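Local coordinates for protein sugar isomerase (Sinorhizobium meliloti, PDB 3QC0) that binds a zinc ion in a TIM barrel and is probably a sugar isomerase of the xylose isomerase-like family, at residues G173-V178 against A202-D207; I141-P146 against N156-A161; E5-N10 against Q245-F250. All coordinates share one frame; numbering follows the deposited sequence. Where two conformers were deposited one is given.

In the fold
All three contacts belong to one closed barrel of eight parallel strands. Contact 3 pairs the first strand, 7-10, with the last, 245-247. Contacts 2 and 1 follow each other in the chain within the loop that contact 3 closes. Contact 2 joins the end of strand 139-141 to helix 158-168. Contact 1 pairs the next two strands, 172-177 and 200-205. The centre of contact 1 lies about 11 Å from that of contact 2 and about 9 Å from that of contact 3. Contacts 2 and 3 are about 19 Å apart between centres. Each contact supplies ligands to one zinc ion: Glu142 from contact 2, Asp177 and His204 from contact 1, Glu248 from contact 3.

Contact 1 (G173-V178 against A202-D207); sequences GVAIDV and AHHICD
Strand 202-205 holds Ile176 by both its backbone N and its backbone O. Its N donates to Ala202 O at 2.9 Å and nearly straight (176°). Its O accepts from His204 N at 2.8 Å. Val178 N then bonds to His204 O, just where strand 173-177 gives way to a helix. Ile176 O also receives a CA-H...O contact from His203.

Ala175, Asp177, Ala202 and His204 share one face of the sheet. His204 starts with CB against the carboxylate of Asp177, 3.5 Å from Asp177 CG. Its CG is turned anti to the carbonyl carbon (chi1 -51°), and the ring then runs back along strand 173-177. ND1 comes to 3.4 Å from Asp177 OD2, which lies at the ring edge and in its plane. This is not a hydrogen bond, because both atoms are ligands of the zinc ion. Farther round the ring, CE1 and NE2 both approach Ala175 CB obliquely. The carboxylate and ring planes are 67° apart.

These are neighbouring parallel strands of the TIM barrel, joined by a beta-alpha-beta crossover. Glu142 and Glu248 complete the protein's share of the zinc site at their C-terminal ends. Asp177 has further partners: OD1 caps Tyr179 N at the helix start, and OD2 also accepts from Arg219 NH1. These bonds fix the carboxylate on both oxygens.

The opposite face carries Ile176 and His203. The His203 ring has Ile176 O and Val178 CG1 in its plane at the edge, with NE2 3.8 Å from Val178 CG1. His203 ND1 pairs with Arg233 NH1 of helix 229-238. Val178 CG2 reaches across to the loop after strand 202-205, 4.0 Å from Cys206 SG.

Contact 2 (I141-P146 against N156-A161); sequences IEPLHP and NTLGQA
Pro143 and Asn156 bring the two backbones together, CA to CA 4.8 Å, as the loop leaving strand 139-141 passes the start of helix 158-168. This is the beta-alpha loop of one unit of the TIM barrel, on the side where the zinc ion sits. The backbone of Asn156 also gives a CA-H...O contact to Leu144 O.

The Pro143 ring lies over the first turn of the helix. CB meets Thr157 O at 3.5 Å, CG faces Leu158, and CD touches Ala161 CB at 4.0 Å. Ile141 CG2 reaches the same methyl, so Ala161 CB fits between the strand end and the proline. Glu142 points the other way, into the barrel, where its OE2 binds zinc. The contact therefore packs the outer side of the segment that carries this ligand.

Thr157 is the N-cap of the helix: its OG1 accepts from Gln160 N at 2.9 Å. Gln160 reaches back to the loop, and its OE1 accepts from Asn156 N. The NE2 of the same amide bonds to Cys154 O. Pro146 lays CG and CD beside Asn156 O, and it also packs on Trp183 of the second subunit.

The Asn156 amide has partners on both its ends. OD1 accepts from Arg118 NH2, and ND2 donates to Ala153 O as well as across the contact. With CG beside its own backbone N (chi1 -59°), the amide swings toward the loop. ND2 donates to Leu144 O at 3.1 Å, with the oxygen close to the amide plane but the nitrogen standing 52° out of the carbonyl plane.

Contact 3 (E5-N10 against Q245-F250); sequences EGLSIN and QEVEIF
The amide of Asn10 meets two carboxylates, Glu246 at its edge and Glu248 stacked against its face. Glu246 OE2 lies close to the amide plane and accepts from Asn10 ND2 at 2.8 Å, nearly straight (169°). ND2 reaches that oxygen on its anti side. The Glu248 carboxylate is turned 30° from the amide, with Glu248 CD 3.5 Å from Asn10 ND2. At the other edge, Asn10 OD1 accepts from Trp38 NE1 and Ala12 N. The amide is thus held by bonds at both its oxygen and its nitrogen.

Asn10 reaches this spot because its CG is anti to the backbone N (chi1 -179°), which carries the amide across to Glu246 and Glu248. The extended Glu246 chain runs past Asn10 CB, with Glu246 CG 3.7 Å from it. Its other oxygen, OE1, bonds to Thr62 OG1, as does Ser8 OG. Thr62 thus links the side chains of both strands on this face.

Leu7, Ile9, Gln245 and Val247 point to the other face, toward helix 260-274. Leu7 CD1 presses on Val247 CG2 at 3.5 Å, and Ile9 lies alongside Val247 with CD1 4.0 Å from Val247 CB.

The backbones bond in parallel register. Gln245 N donates to Gly6 O, Ser8 N to Gln245 O, Val247 N to Ser8 O, and Asn10 N to Val247 O. A water extends the first of these, donating to Gly6 O and accepting from Gln245 NE2 at 3.1 Å. Glu248 OE1 binds the zinc ion, and the Asn10 amide, stacked on that carboxylate, probably lies in the second shell. Pairing of the first strand with the eighth is the closure of a TIM barrel.

Contact 1 (G173-V178 against A202-D207)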
# COMPACT_ATOMS: atom_id res chain seq x y z
N GLY A 173 -18.58 12.05 -2.82
CA GLY A 173 -18.55 10.96 -1.86
C GLY A 173 -17.39 10.04 -2.17
O GLY A 173 -16.44 10.45 -2.82
N VAL A 174 -17.53 8.79 -1.75
CA VAL A 174 -16.46 7.80 -1.91
C VAL A 174 -16.94 6.50 -2.56
O VAL A 174 -18.07 6.07 -2.34
CB VAL A 174 -15.73 7.50 -0.53
CG1 VAL A 174 -15.02 8.75 -0.01
CG2 VAL A 174 -16.70 6.88 0.52
N ALA A 175 -16.06 5.88 -3.32
CA ALA A 175 -16.19 4.51 -3.77
C ALA A 175 -15.23 3.66 -2.94
O ALA A 175 -14.03 3.92 -2.93
CB ALA A 175 -15.84 4.38 -5.28
N ILE A 176 -15.79 2.67 -2.27
CA ILE A 176 -15.02 1.79 -1.39
C ILE A 176 -14.76 0.48 -2.10
O ILE A 176 -15.66 -0.34 -2.28
CB ILE A 176 -15.73 1.58 -0.01
CG1 ILE A 176 -16.06 2.92 0.69
CG2 ILE A 176 -14.85 0.66 0.90
CD1 ILE A 176 -16.89 2.76 1.97
N ASP A 177 -13.51 0.30 -2.55
CA ASP A 177 -13.09 -0.89 -3.30
C ASP A 177 -12.22 -1.69 -2.37
O ASP A 177 -11.22 -1.19 -1.87
CB ASP A 177 -12.34 -0.44 -4.55
CG ASP A 177 -11.87 -1.57 -5.44
OD1 ASP A 177 -11.59 -2.66 -4.92
OD2 ASP A 177 -11.78 -1.34 -6.67
N VAL A 178 -12.66 -2.90 -2.06
CA VAL A 178 -11.97 -3.72 -1.05
C VAL A 178 -10.51 -3.92 -1.41
O VAL A 178 -9.67 -4.03 -0.51
CB VAL A 178 -12.67 -5.08 -0.85
CG1 VAL A 178 -14.13 -4.82 -0.33
CG2 VAL A 178 -12.68 -5.95 -2.12
N ALA A 202 -20.40 3.78 -3.66
CA ALA A 202 -20.18 2.53 -4.37
C ALA A 202 -19.36 1.62 -3.50
O ALA A 202 -18.61 2.09 -2.62
CB ALA A 202 -19.47 2.76 -5.72
N HIS A 203 -19.48 0.33 -3.79
CA HIS A 203 -18.76 -0.75 -3.09
C HIS A 203 -18.29 -1.72 -4.14
O HIS A 203 -19.12 -2.35 -4.83
CB HIS A 203 -19.71 -1.42 -2.10
CG HIS A 203 -19.11 -2.59 -1.37
ND1 HIS A 203 -19.89 -3.51 -0.70
CD2 HIS A 203 -17.82 -2.97 -1.18
CE1 HIS A 203 -19.10 -4.40 -0.12
NE2 HIS A 203 -17.84 -4.12 -0.43
N HIS A 204 -16.96 -1.81 -4.32
CA HIS A 204 -16.38 -2.69 -5.31
C HIS A 204 -15.80 -3.91 -4.61
O HIS A 204 -15.11 -3.77 -3.57
CB HIS A 204 -15.27 -2.04 -6.14
CG HIS A 204 -15.65 -0.73 -6.75
ND1 HIS A 204 -14.74 0.10 -7.36
CD2 HIS A 204 -16.86 -0.13 -6.87
CE1 HIS A 204 -15.39 1.17 -7.82
NE2 HIS A 204 -16.67 1.04 -7.54
N ILE A 205 -16.02 -5.07 -5.21
CA ILE A 205 -15.58 -6.34 -4.67
C ILE A 205 -14.70 -7.14 -5.62
O ILE A 205 -14.76 -6.99 -6.83
CB ILE A 205 -16.75 -7.21 -4.17
CG1 ILE A 205 -17.75 -7.47 -5.30
CG2 ILE A 205 -17.41 -6.55 -2.94
CD1 ILE A 205 -18.82 -8.56 -4.90
N CYS A 206 -13.87 -7.98 -5.00
CA CYS A 206 -12.80 -8.78 -5.62
C CYS A 206 -12.04 -9.33 -4.41
O CYS A 206 -12.56 -9.32 -3.30
CB CYS A 206 -11.91 -7.96 -6.56
SG CYS A 206 -11.11 -6.59 -5.74
N ASP A 207 -10.84 -9.84 -4.63
CA ASP A 207 -10.08 -10.36 -3.52
C ASP A 207 -8.59 -10.09 -3.68
O ASP A 207 -8.11 -9.81 -4.79
CB ASP A 207 -10.33 -11.88 -3.35
CG ASP A 207 -10.45 -12.30 -1.87
OD1 ASP A 207 -9.84 -11.62 -0.98
OD2 ASP A 207 -11.12 -13.34 -1.59

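Contact 2 (I141-P146 against N156-A161)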
# COMPACT_ATOMS: atom_id res chain seq x y z
N ILE A 141 -14.90 9.74 -5.12
CA ILE A 141 -13.45 9.60 -4.94
C ILE A 141 -13.18 8.17 -4.53
O ILE A 141 -13.71 7.68 -3.51
CB ILE A 141 -12.93 10.55 -3.84
CG1 ILE A 141 -13.25 12.02 -4.13
CG2 ILE A 141 -11.41 10.34 -3.61
CD1 ILE A 141 -12.90 12.99 -2.98
N GLU A 142 -12.34 7.51 -5.31
CA GLU A 142 -11.95 6.12 -5.01
C GLU A 142 -10.54 6.15 -4.41
O GLU A 142 -9.58 6.37 -5.12
CB GLU A 142 -11.97 5.26 -6.27
CG GLU A 142 -11.88 3.77 -5.95
CD GLU A 142 -11.76 2.88 -7.16
OE1 GLU A 142 -11.31 3.39 -8.20
OE2 GLU A 142 -12.11 1.70 -7.04
N PRO A 143 -10.43 6.02 -3.08
CA PRO A 143 -9.04 5.83 -2.58
C PRO A 143 -8.47 4.57 -3.22
O PRO A 143 -9.16 3.55 -3.30
CB PRO A 143 -9.21 5.70 -1.06
CG PRO A 143 -10.64 5.27 -0.87
CD PRO A 143 -11.42 5.92 -2.00
N LEU A 144 -7.21 4.66 -3.65
CA LEU A 144 -6.54 3.58 -4.34
C LEU A 144 -5.46 3.02 -3.43
O LEU A 144 -4.91 3.71 -2.57
CB LEU A 144 -5.91 4.03 -5.67
CG LEU A 144 -6.61 3.48 -6.93
CD1 LEU A 144 -8.05 4.02 -7.10
CD2 LEU A 144 -5.72 3.72 -8.14
N HIS A 145 -5.15 1.74 -3.66
CA HIS A 145 -4.14 1.08 -2.89
C HIS A 145 -2.89 1.96 -2.87
O HIS A 145 -2.48 2.48 -3.90
CB HIS A 145 -3.78 -0.26 -3.49
CG HIS A 145 -3.09 -1.16 -2.53
ND1 HIS A 145 -1.75 -1.00 -2.19
CD2 HIS A 145 -3.54 -2.23 -1.83
CE1 HIS A 145 -1.42 -1.96 -1.33
NE2 HIS A 145 -2.50 -2.68 -1.05
N PRO A 146 -2.23 2.03 -1.71
CA PRO A 146 -1.00 2.80 -1.63
C PRO A 146 0.08 2.48 -2.67
O PRO A 146 0.88 3.35 -2.98
CB PRO A 146 -0.50 2.52 -0.20
CG PRO A 146 -1.81 2.44 0.58
CD PRO A 146 -2.79 1.74 -0.38
N ASN A 156 -5.02 7.78 -1.18
CA ASN A 156 -4.64 6.42 -0.82
C ASN A 156 -5.22 5.83 0.44
O ASN A 156 -4.89 4.68 0.77
CB ASN A 156 -3.12 6.36 -0.75
CG ASN A 156 -2.49 6.73 -2.06
OD1 ASN A 156 -1.88 7.80 -2.19
ND2 ASN A 156 -2.72 5.89 -3.09
N THR A 157 -6.04 6.59 1.18
CA THR A 157 -6.75 6.03 2.34
C THR A 157 -8.19 6.53 2.32
O THR A 157 -8.48 7.64 1.82
CB THR A 157 -6.10 6.38 3.69
OG1 THR A 157 -6.34 7.76 3.99
CG2 THR A 157 -4.57 5.96 3.70
N LEU A 158 -9.09 5.72 2.85
CA LEU A 158 -10.47 6.16 2.97
C LEU A 158 -10.57 7.41 3.86
O LEU A 158 -11.36 8.31 3.55
CB LEU A 158 -11.33 5.02 3.49
CG LEU A 158 -12.82 5.29 3.66
CD1 LEU A 158 -13.47 5.75 2.34
CD2 LEU A 158 -13.48 3.98 4.18
N GLY A 159 -9.79 7.49 4.94
CA GLY A 159 -9.77 8.67 5.77
C GLY A 159 -9.41 9.94 5.02
O GLY A 159 -10.03 10.97 5.19
N GLN A 160 -8.40 9.86 4.17
CA GLN A 160 -7.99 10.97 3.37
C GLN A 160 -9.09 11.33 2.38
O GLN A 160 -9.38 12.50 2.16
CB GLN A 160 -6.68 10.62 2.66
CG GLN A 160 -6.20 11.69 1.69
CD GLN A 160 -5.17 11.16 0.70
OE1 GLN A 160 -5.01 9.94 0.58
NE2 GLN A 160 -4.52 12.07 -0.03
N ALA A 161 -9.67 10.32 1.72
CA ALA A 161 -10.78 10.58 0.78
C ALA A 161 -11.91 11.33 1.46
O ALA A 161 -12.50 12.27 0.92
CB ALA A 161 -11.27 9.29 0.13

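Contact 3 (E5-N10 against Q245-F250)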
# COMPACT_ATOMS: atom_id res chain seq x y z
N GLU A 5 -30.22 -10.15 -7.30
CA GLU A 5 -30.38 -8.87 -6.65
C GLU A 5 -29.07 -8.48 -5.95
O GLU A 5 -28.43 -9.32 -5.31
CB GLU A 5 -31.46 -8.93 -5.57
N GLY A 6 -28.73 -7.21 -6.06
CA GLY A 6 -27.55 -6.61 -5.37
C GLY A 6 -26.17 -6.82 -5.97
O GLY A 6 -25.19 -6.51 -5.29
N LEU A 7 -26.08 -7.38 -7.17
CA LEU A 7 -24.82 -7.65 -7.86
C LEU A 7 -24.70 -6.76 -9.11
O LEU A 7 -25.61 -6.69 -9.94
CB LEU A 7 -24.71 -9.12 -8.26
CG LEU A 7 -23.43 -9.58 -8.94
CD1 LEU A 7 -22.19 -9.26 -8.04
CD2 LEU A 7 -23.48 -11.07 -9.30
N SER A 8 -23.55 -6.12 -9.26
CA SER A 8 -23.17 -5.38 -10.45
C SER A 8 -21.86 -5.94 -10.97
O SER A 8 -21.03 -6.42 -10.18
CB SER A 8 -23.03 -3.89 -10.08
OG SER A 8 -22.65 -3.12 -11.20
N ILE A 9 -21.64 -5.89 -12.28
CA ILE A 9 -20.36 -6.30 -12.87
C ILE A 9 -19.68 -5.08 -13.47
O ILE A 9 -20.20 -4.42 -14.36
CB ILE A 9 -20.54 -7.39 -13.96
CG1 ILE A 9 -21.25 -8.62 -13.38
CG2 ILE A 9 -19.19 -7.74 -14.61
CD1 ILE A 9 -20.50 -9.45 -12.36
N ASN A 10 -18.50 -4.74 -12.94
CA ASN A 10 -17.64 -3.77 -13.57
C ASN A 10 -17.09 -4.48 -14.80
O ASN A 10 -16.55 -5.58 -14.70
CB ASN A 10 -16.55 -3.30 -12.60
CG ASN A 10 -15.66 -2.28 -13.19
OD1 ASN A 10 -14.98 -2.54 -14.20
ND2 ASN A 10 -15.54 -1.13 -12.48
N GLN A 245 -23.13 -4.58 -4.98
CA GLN A 245 -21.71 -4.83 -4.89
C GLN A 245 -21.22 -5.03 -6.31
O GLN A 245 -21.78 -5.86 -7.03
CB GLN A 245 -21.43 -6.07 -4.04
CG GLN A 245 -21.91 -5.91 -2.61
CD GLN A 245 -21.71 -7.17 -1.79
OE1 GLN A 245 -20.60 -7.68 -1.70
NE2 GLN A 245 -22.77 -7.68 -1.20
N GLU A 246 -20.20 -4.26 -6.69
CA GLU A 246 -19.70 -4.21 -8.05
C GLU A 246 -18.41 -5.02 -8.19
O GLU A 246 -17.38 -4.67 -7.57
CB GLU A 246 -19.47 -2.73 -8.40
CG GLU A 246 -18.91 -2.50 -9.80
CD GLU A 246 -18.54 -1.06 -10.00
OE1 GLU A 246 -19.41 -0.18 -9.75
OE2 GLU A 246 -17.40 -0.79 -10.41
N VAL A 247 -18.47 -6.11 -8.94
CA VAL A 247 -17.33 -6.98 -9.16
C VAL A 247 -16.35 -6.39 -10.15
O VAL A 247 -16.64 -6.19 -11.32
CB VAL A 247 -17.72 -8.35 -9.65
CG1 VAL A 247 -16.47 -9.20 -9.92
CG2 VAL A 247 -18.71 -8.98 -8.64
N GLU A 248 -15.16 -6.09 -9.65
CA GLU A 248 -14.13 -5.46 -10.46
C GLU A 248 -12.85 -6.25 -10.30
O GLU A 248 -12.13 -6.15 -9.30
CB GLU A 248 -13.93 -3.99 -10.05
CG GLU A 248 -12.92 -3.27 -10.91
CD GLU A 248 -12.71 -1.86 -10.48
OE1 GLU A 248 -12.85 -1.59 -9.30
OE2 GLU A 248 -12.45 -1.01 -11.36
N ILE A 249 -12.59 -7.10 -11.28
CA ILE A 249 -11.44 -8.00 -11.30
C ILE A 249 -10.58 -7.73 -12.53
O ILE A 249 -11.06 -7.77 -13.66
CB ILE A 249 -11.88 -9.49 -11.31
CG1 ILE A 249 -12.68 -9.81 -10.05
CG2 ILE A 249 -10.64 -10.42 -11.44
CD1 ILE A 249 -13.44 -11.15 -10.02
N PHE A 250 -9.30 -7.45 -12.31
CA PHE A 250 -8.28 -7.39 -13.34
C PHE A 250 -7.41 -8.64 -13.17
O PHE A 250 -6.71 -8.75 -12.17
CB PHE A 250 -7.37 -6.14 -13.22
CG PHE A 250 -8.09 -4.82 -13.00
CD1 PHE A 250 -9.37 -4.58 -13.45
CD2 PHE A 250 -7.42 -3.77 -12.40
CE1 PHE A 250 -10.00 -3.34 -13.22
CE2 PHE A 250 -8.04 -2.54 -12.18
CZ PHE A 250 -9.35 -2.34 -12.58
O HOH W 1 -25.36 -6.57 -2.51